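Local coordinates for pesticidal crystal protein Cry2Aa (Bacillus thuringiensis serovar kurstaki, PDB 1I5P) that kills dipteran and lepidopteran larvae as an insecticidal toxin, binding to midgut epithelial cells and promoting their colloid-osmotic lysis, at residues S309-T314 / A338-S343; H358-S363 / C406-A411. One frame throughout, in Å; residues are numbered along the deposited sequence.

Contact 1: S309-T314 / A338-S343; sequences SGISGT and ARVNYS
S309 and G310 both face N341 across two antiparallel strands, and the backbone N of each donates to the same acceptor, N341 O, which identifies a classic beta bulge. The S309 N to N341 O bond measures 2.9 Å; the one from G310 N to N341 O is longer, 3.2 Å, and both amides reach the carbonyl from one face of its plane. N341 N answers with a short bond of 2.6 Å to G310 O, straight at 173°. Beyond the bulge the pairing is regular: S312 and R339 form a hydrogen-bonded pair, each amide N 2.9 Å from the other residue's O, while I311 and V340 make the intervening non-hydrogen-bonded pair.

The side chains of S312, R339 and N341 share one face of the sheet. A single water joins them, accepting from R339 NE, donating to N341 OD1 at 2.7 Å, and bonding to S312 OG. N341 ND2, carried over the opposing backbone by CG lying anti to the carbonyl carbon (chi1 -53°), donates a hydrogen bond to a second water. H358 ND1 also bonds S312 OG, and S347 OG bonds N341 OD1. On the other face I311 CG2 meets V340 CG2 at 4.0 Å, and I311 and A338 touch L464 of strand 462-469. The chemistry implies a two-sided hairpin, held by backbone bonds, with one hydrated polar face and one apolar face turned to a neighbouring strand.

Contact 2: H358-S363 / C406-A411; sequences HNFNCS and CGAFSA
C362 and C406 are joined covalently, SG to SG, at 2.0 Å. The C-S-S-C torsion of 81° is close to the 90° preferred by an unstrained disulfide. The two half-cystines enter the bridge differently: C362 SG stands anti to its backbone N (chi1 169°), whereas C406 SG sits between its own N and carbonyl carbon (chi1 66°). Their CA atoms are 5.4 Å apart.

Van der Waals packing supplies the rest. C362 SG lies 3.3 Å from G407 N, and C406 SG approaches S363 N at 3.4 Å, so each sulfur also rests against the backbone of the opposite segment. Further along, the F360 ring reaches the end of strand 405-407 and the residue after it obliquely, with CE1 3.9 Å from G407 C and CZ 4.0 Å from A408 CB. L335 of strand 329-342 also touches this ring.

Hydrogen bonds are absent between the segments; each finds backbone partners elsewhere. F360 and C362 pair with G313 and I311 of strand 308-321; C406 pairs with F398 of strand 397-400, and just past the strand A408 bonds E396. Among the side chains, R315 NH1 bonds A408 O.

With strand 360-363 in one sheet and strand 405-407 at the edge of another, this is a disulfide cross-link between sheets, flanked by an aromatic contact, within the beta prism that forms the middle domain of this three-domain delta-endotoxin.

Both contacts are largely buried in the middle domain, and their centres lie 10 Å apart. Strand 308-321 relates them: it pairs with strand 329-342 in contact 1 and, on its other edge, with strand 360-363, which carries one half of contact 2. The evidence is direct, with I311 N 2.6 Å from C362 O in a probable hydrogen bond. Contact 1 lies within a single sheet, buries 405 Å² and is held chiefly by backbone hydrogen bonds; contact 2 spans two sheets, buries 234 Å², and relies on a covalent bridge and apolar packing. The chemistry thus follows position, changing from strand pairing to cross-linking where the sheet ends.

Contact 1: S309-T314 / A338-S343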
ATOM      1  N   SER A 309       7.315   0.179 -18.156  1.00 17.47           N
ATOM      2  CA  SER A 309       8.530   0.138 -18.956  1.00 17.73           C
ATOM      3  C   SER A 309       9.286   1.458 -18.879  1.00 17.21           C
ATOM      4  O   SER A 309      10.506   1.479 -18.714  1.00 15.36           O
ATOM      5  CB  SER A 309       8.181  -0.161 -20.414  1.00 19.23           C
ATOM      6  OG  SER A 309       9.348  -0.169 -21.212  1.00 29.64           O
ATOM      7  N   GLY A 310       8.553   2.559 -19.001  1.00 16.77           N
ATOM      8  CA  GLY A 310       9.175   3.868 -18.950  1.00 16.24           C
ATOM      9  C   GLY A 310       8.230   4.991 -19.334  1.00 16.40           C
ATOM     10  O   GLY A 310       7.014   4.861 -19.226  1.00 14.27           O
ATOM     11  N   ILE A 311       8.788   6.106 -19.782  1.00 15.64           N
ATOM     12  CA  ILE A 311       7.971   7.240 -20.189  1.00 18.53           C
ATOM     13  C   ILE A 311       8.594   7.923 -21.391  1.00 17.89           C
ATOM     14  O   ILE A 311       9.773   7.732 -21.694  1.00 20.06           O
ATOM     15  CB  ILE A 311       7.857   8.316 -19.073  1.00 18.15           C
ATOM     16  CG1 ILE A 311       9.235   8.939 -18.820  1.00 19.11           C
ATOM     17  CG2 ILE A 311       7.312   7.702 -17.786  1.00 18.59           C
ATOM     18  CD1 ILE A 311       9.195  10.216 -18.007  1.00 19.63           C
ATOM     19  N   SER A 312       7.781   8.712 -22.075  1.00 18.71           N
ATOM     20  CA  SER A 312       8.238   9.494 -23.214  1.00 19.19           C
ATOM     21  C   SER A 312       7.682  10.875 -22.908  1.00 19.45           C
ATOM     22  O   SER A 312       6.702  11.002 -22.175  1.00 17.90           O
ATOM     23  CB  SER A 312       7.658   8.966 -24.532  1.00 18.67           C
ATOM     24  OG  SER A 312       6.276   9.256 -24.645  1.00 21.13           O
ATOM     25  N   GLY A 313       8.311  11.911 -23.441  1.00 22.51           N
ATOM     26  CA  GLY A 313       7.811  13.240 -23.169  1.00 20.88           C
ATOM     27  C   GLY A 313       8.531  14.322 -23.936  1.00 22.26           C
ATOM     28  O   GLY A 313       9.461  14.053 -24.700  1.00 19.95           O
ATOM     29  N   THR A 314       8.084  15.554 -23.732  1.00 22.03           N
ATOM     30  CA  THR A 314       8.682  16.699 -24.390  1.00 20.86           C
ATOM     31  C   THR A 314       9.390  17.576 -23.373  1.00 22.13           C
ATOM     32  O   THR A 314       8.740  18.242 -22.567  1.00 18.74           O
ATOM     33  CB  THR A 314       7.619  17.562 -25.087  1.00 21.53           C
ATOM     34  OG1 THR A 314       6.814  16.741 -25.940  1.00 19.29           O
ATOM     35  CG2 THR A 314       8.285  18.661 -25.914  1.00 18.64           C
ATOM     36  N   ALA A 338       3.893  14.380 -21.497  1.00 16.76           N
ATOM     37  CA  ALA A 338       4.403  13.088 -21.083  1.00 18.22           C
ATOM     38  C   ALA A 338       3.386  11.978 -21.244  1.00 18.50           C
ATOM     39  O   ALA A 338       2.179  12.214 -21.262  1.00 19.20           O
ATOM     40  CB  ALA A 338       4.860  13.158 -19.628  1.00 18.33           C
ATOM     41  N   ARG A 339       3.893  10.760 -21.368  1.00 18.50           N
ATOM     42  CA  ARG A 339       3.050   9.587 -21.493  1.00 19.39           C
ATOM     43  C   ARG A 339       3.865   8.422 -20.963  1.00 17.46           C
ATOM     44  O   ARG A 339       5.045   8.281 -21.281  1.00 17.11           O
ATOM     45  CB  ARG A 339       2.646   9.356 -22.954  1.00 19.78           C
ATOM     46  CG  ARG A 339       1.733   8.148 -23.172  1.00 22.35           C
ATOM     47  CD  ARG A 339       0.981   8.262 -24.494  1.00 24.41           C
ATOM     48  NE  ARG A 339       1.884   8.513 -25.617  1.00 30.14           N
ATOM     49  CZ  ARG A 339       1.492   8.964 -26.808  1.00 33.66           C
ATOM     50  NH1 ARG A 339       0.209   9.214 -27.041  1.00 30.50           N
ATOM     51  NH2 ARG A 339       2.388   9.169 -27.769  1.00 35.44           N
ATOM     52  N   VAL A 340       3.224   7.609 -20.134  1.00 17.40           N
ATOM     53  CA  VAL A 340       3.859   6.451 -19.523  1.00 14.84           C
ATOM     54  C   VAL A 340       3.703   5.237 -20.437  1.00 16.56           C
ATOM     55  O   VAL A 340       2.648   5.043 -21.051  1.00 14.95           O
ATOM     56  CB  VAL A 340       3.228   6.156 -18.148  1.00 13.63           C
ATOM     57  CG1 VAL A 340       3.895   4.954 -17.507  1.00 12.01           C
ATOM     58  CG2 VAL A 340       3.360   7.388 -17.249  1.00  9.96           C
ATOM     59  N   ASN A 341       4.757   4.431 -20.525  1.00 14.99           N
ATOM     60  CA  ASN A 341       4.753   3.253 -21.387  1.00 18.10           C
ATOM     61  C   ASN A 341       4.833   1.944 -20.610  1.00 17.80           C
ATOM     62  O   ASN A 341       5.438   1.877 -19.537  1.00 17.74           O
ATOM     63  CB  ASN A 341       5.914   3.336 -22.379  1.00 17.05           C
ATOM     64  CG  ASN A 341       5.921   4.642 -23.148  1.00 19.76           C
ATOM     65  OD1 ASN A 341       4.903   5.046 -23.713  1.00 19.30           O
ATOM     66  ND2 ASN A 341       7.069   5.311 -23.174  1.00 18.59           N
ATOM     67  N   TYR A 342       4.224   0.902 -21.168  1.00 16.65           N
ATOM     68  CA  TYR A 342       4.199  -0.410 -20.523  1.00 15.64           C
ATOM     69  C   TYR A 342       4.444  -1.553 -21.511  1.00 15.91           C
ATOM     70  O   TYR A 342       4.398  -1.369 -22.733  1.00 13.93           O
ATOM     71  CB  TYR A 342       2.841  -0.641 -19.845  1.00 13.50           C
ATOM     72  CG  TYR A 342       2.364   0.486 -18.953  1.00 13.92           C
ATOM     73  CD1 TYR A 342       1.799   1.641 -19.494  1.00 13.10           C
ATOM     74  CD2 TYR A 342       2.469   0.392 -17.563  1.00 11.16           C
ATOM     75  CE1 TYR A 342       1.349   2.677 -18.676  1.00 14.72           C
ATOM     76  CE2 TYR A 342       2.026   1.425 -16.734  1.00 13.60           C
ATOM     77  CZ  TYR A 342       1.466   2.566 -17.300  1.00 14.43           C
ATOM     78  OH  TYR A 342       1.041   3.596 -16.490  1.00 14.97           O
ATOM     79  N   SER A 343       4.697  -2.735 -20.958  1.00 16.81           N
ATOM     80  CA  SER A 343       4.923  -3.932 -21.756  1.00 18.39           C
ATOM     81  C   SER A 343       3.656  -4.207 -22.549  1.00 17.68           C
ATOM     82  O   SER A 343       2.555  -3.868 -22.104  1.00 16.13           O
ATOM     83  CB  SER A 343       5.215  -5.126 -20.850  1.00 19.89           C
ATOM     84  OG  SER A 343       6.392  -4.921 -20.090  1.00 26.46           O
TER
HETATM   85  O   HOH W   1       9.511   4.371 -22.567  1.00 24.19           O
HETATM   86  O   HOH W   2       4.649   7.151 -25.414  1.00 21.80           O

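Contact 2: H358-S363 / C406-A411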
ATOM      1  N   HIS A 358       7.187  14.280 -28.582  1.00 25.95           N
ATOM      2  CA  HIS A 358       8.096  13.984 -27.486  1.00 27.29           C
ATOM      3  C   HIS A 358       9.517  13.838 -28.018  1.00 27.31           C
ATOM      4  O   HIS A 358       9.732  13.234 -29.066  1.00 30.10           O
ATOM      5  CB  HIS A 358       7.644  12.708 -26.776  1.00 25.35           C
ATOM      6  CG  HIS A 358       6.298  12.831 -26.135  1.00 23.60           C
ATOM      7  ND1 HIS A 358       5.659  11.770 -25.531  1.00 22.66           N
ATOM      8  CD2 HIS A 358       5.477  13.898 -25.987  1.00 22.15           C
ATOM      9  CE1 HIS A 358       4.503  12.178 -25.037  1.00 22.68           C
ATOM     10  NE2 HIS A 358       4.370  13.466 -25.300  1.00 22.72           N
ATOM     11  N   ASN A 359      10.483  14.398 -27.298  1.00 27.75           N
ATOM     12  CA  ASN A 359      11.876  14.347 -27.726  1.00 26.26           C
ATOM     13  C   ASN A 359      12.777  13.495 -26.848  1.00 26.60           C
ATOM     14  O   ASN A 359      13.997  13.641 -26.880  1.00 28.18           O
ATOM     15  CB  ASN A 359      12.456  15.763 -27.818  1.00 25.17           C
ATOM     16  CG  ASN A 359      12.141  16.607 -26.595  1.00 25.60           C
ATOM     17  OD1 ASN A 359      11.643  16.106 -25.590  1.00 22.96           O
ATOM     18  ND2 ASN A 359      12.441  17.900 -26.677  1.00 23.91           N
ATOM     19  N   PHE A 360      12.188  12.606 -26.062  1.00 27.01           N
ATOM     20  CA  PHE A 360      12.997  11.737 -25.225  1.00 26.78           C
ATOM     21  C   PHE A 360      12.180  10.578 -24.669  1.00 27.47           C
ATOM     22  O   PHE A 360      10.971  10.698 -24.485  1.00 27.46           O
ATOM     23  CB  PHE A 360      13.648  12.543 -24.088  1.00 25.88           C
ATOM     24  CG  PHE A 360      12.758  12.751 -22.892  1.00 26.59           C
ATOM     25  CD1 PHE A 360      12.741  11.825 -21.853  1.00 26.46           C
ATOM     26  CD2 PHE A 360      11.938  13.869 -22.801  1.00 25.55           C
ATOM     27  CE1 PHE A 360      11.920  12.011 -20.740  1.00 27.19           C
ATOM     28  CE2 PHE A 360      11.115  14.063 -21.697  1.00 26.95           C
ATOM     29  CZ  PHE A 360      11.106  13.132 -20.663  1.00 26.37           C
ATOM     30  N   ASN A 361      12.850   9.448 -24.434  1.00 30.29           N
ATOM     31  CA  ASN A 361      12.236   8.238 -23.878  1.00 31.93           C
ATOM     32  C   ASN A 361      13.114   7.706 -22.749  1.00 32.26           C
ATOM     33  O   ASN A 361      14.283   7.368 -22.956  1.00 33.69           O
ATOM     34  CB  ASN A 361      12.070   7.151 -24.947  1.00 33.13           C
ATOM     35  CG  ASN A 361      10.848   7.371 -25.825  1.00 35.96           C
ATOM     36  OD1 ASN A 361      10.915   8.075 -26.832  1.00 34.67           O
ATOM     37  ND2 ASN A 361       9.721   6.771 -25.440  1.00 35.77           N
ATOM     38  N   CYS A 362      12.518   7.617 -21.563  1.00 31.63           N
ATOM     39  CA  CYS A 362      13.180   7.162 -20.342  1.00 30.77           C
ATOM     40  C   CYS A 362      12.548   5.850 -19.870  1.00 29.97           C
ATOM     41  O   CYS A 362      11.361   5.800 -19.571  1.00 30.27           O
ATOM     42  CB  CYS A 362      13.030   8.244 -19.271  1.00 29.34           C
ATOM     43  SG  CYS A 362      13.504   7.740 -17.572  1.00 32.46           S
ATOM     44  N   SER A 363      13.317   4.772 -19.861  1.00 28.82           N
ATOM     45  CA  SER A 363      12.763   3.501 -19.416  1.00 28.70           C
ATOM     46  C   SER A 363      13.843   2.703 -18.720  1.00 27.93           C
ATOM     47  O   SER A 363      14.978   3.162 -18.591  1.00 24.87           O
ATOM     48  CB  SER A 363      12.235   2.697 -20.606  1.00 29.73           C
ATOM     49  OG  SER A 363      13.318   2.292 -21.412  1.00 30.17           O
ATOM     50  N   CYS A 406      17.275   8.066 -15.511  1.00 25.48           N
ATOM     51  CA  CYS A 406      16.860   8.791 -16.681  1.00 26.12           C
ATOM     52  C   CYS A 406      15.646   9.675 -16.338  1.00 25.16           C
ATOM     53  O   CYS A 406      15.095   9.625 -15.226  1.00 27.71           O
ATOM     54  CB  CYS A 406      16.604   7.818 -17.840  1.00 26.12           C
ATOM     55  SG  CYS A 406      15.218   6.635 -17.690  1.00 29.76           S
ATOM     56  N   GLY A 407      15.279  10.542 -17.271  1.00 23.67           N
ATOM     57  CA  GLY A 407      14.170  11.443 -17.031  1.00 23.02           C
ATOM     58  C   GLY A 407      14.339  12.723 -17.825  1.00 21.25           C
ATOM     59  O   GLY A 407      15.193  12.802 -18.705  1.00 20.83           O
ATOM     60  N   ALA A 408      13.531  13.731 -17.516  1.00 20.13           N
ATOM     61  CA  ALA A 408      13.604  14.992 -18.237  1.00 20.18           C
ATOM     62  C   ALA A 408      14.868  15.773 -17.911  1.00 20.44           C
ATOM     63  O   ALA A 408      15.587  16.200 -18.812  1.00 20.15           O
ATOM     64  CB  ALA A 408      12.371  15.836 -17.940  1.00 18.13           C
ATOM     65  N   PHE A 409      15.148  15.956 -16.625  1.00 20.29           N
ATOM     66  CA  PHE A 409      16.323  16.717 -16.226  1.00 20.17           C
ATOM     67  C   PHE A 409      17.053  16.130 -15.033  1.00 21.68           C
ATOM     68  O   PHE A 409      16.540  15.250 -14.344  1.00 22.45           O
ATOM     69  CB  PHE A 409      15.930  18.161 -15.912  1.00 21.02           C
ATOM     70  CG  PHE A 409      15.210  18.850 -17.033  1.00 20.86           C
ATOM     71  CD1 PHE A 409      13.822  18.912 -17.052  1.00 20.30           C
ATOM     72  CD2 PHE A 409      15.921  19.409 -18.088  1.00 21.02           C
ATOM     73  CE1 PHE A 409      13.147  19.527 -18.110  1.00 21.20           C
ATOM     74  CE2 PHE A 409      15.261  20.023 -19.149  1.00 21.36           C
ATOM     75  CZ  PHE A 409      13.870  20.081 -19.159  1.00 21.25           C
ATOM     76  N   SER A 410      18.253  16.648 -14.791  1.00 22.83           N
ATOM     77  CA  SER A 410      19.094  16.201 -13.693  1.00 23.62           C
ATOM     78  C   SER A 410      18.343  16.092 -12.376  1.00 22.32           C
ATOM     79  O   SER A 410      17.456  16.893 -12.082  1.00 24.73           O
ATOM     80  CB  SER A 410      20.274  17.155 -13.529  1.00 24.25           C
ATOM     81  OG  SER A 410      21.055  17.185 -14.711  1.00 28.82           O
ATOM     82  N   ALA A 411      18.714  15.093 -11.584  1.00 21.97           N
ATOM     83  CA  ALA A 411      18.086  14.858 -10.290  1.00 23.47           C
ATOM     84  C   ALA A 411      18.545  15.854  -9.235  1.00 23.25           C
ATOM     85  O   ALA A 411      19.712  16.245  -9.192  1.00 23.69           O
ATOM     86  CB  ALA A 411      18.384  13.444  -9.815  1.00 21.14           C
TER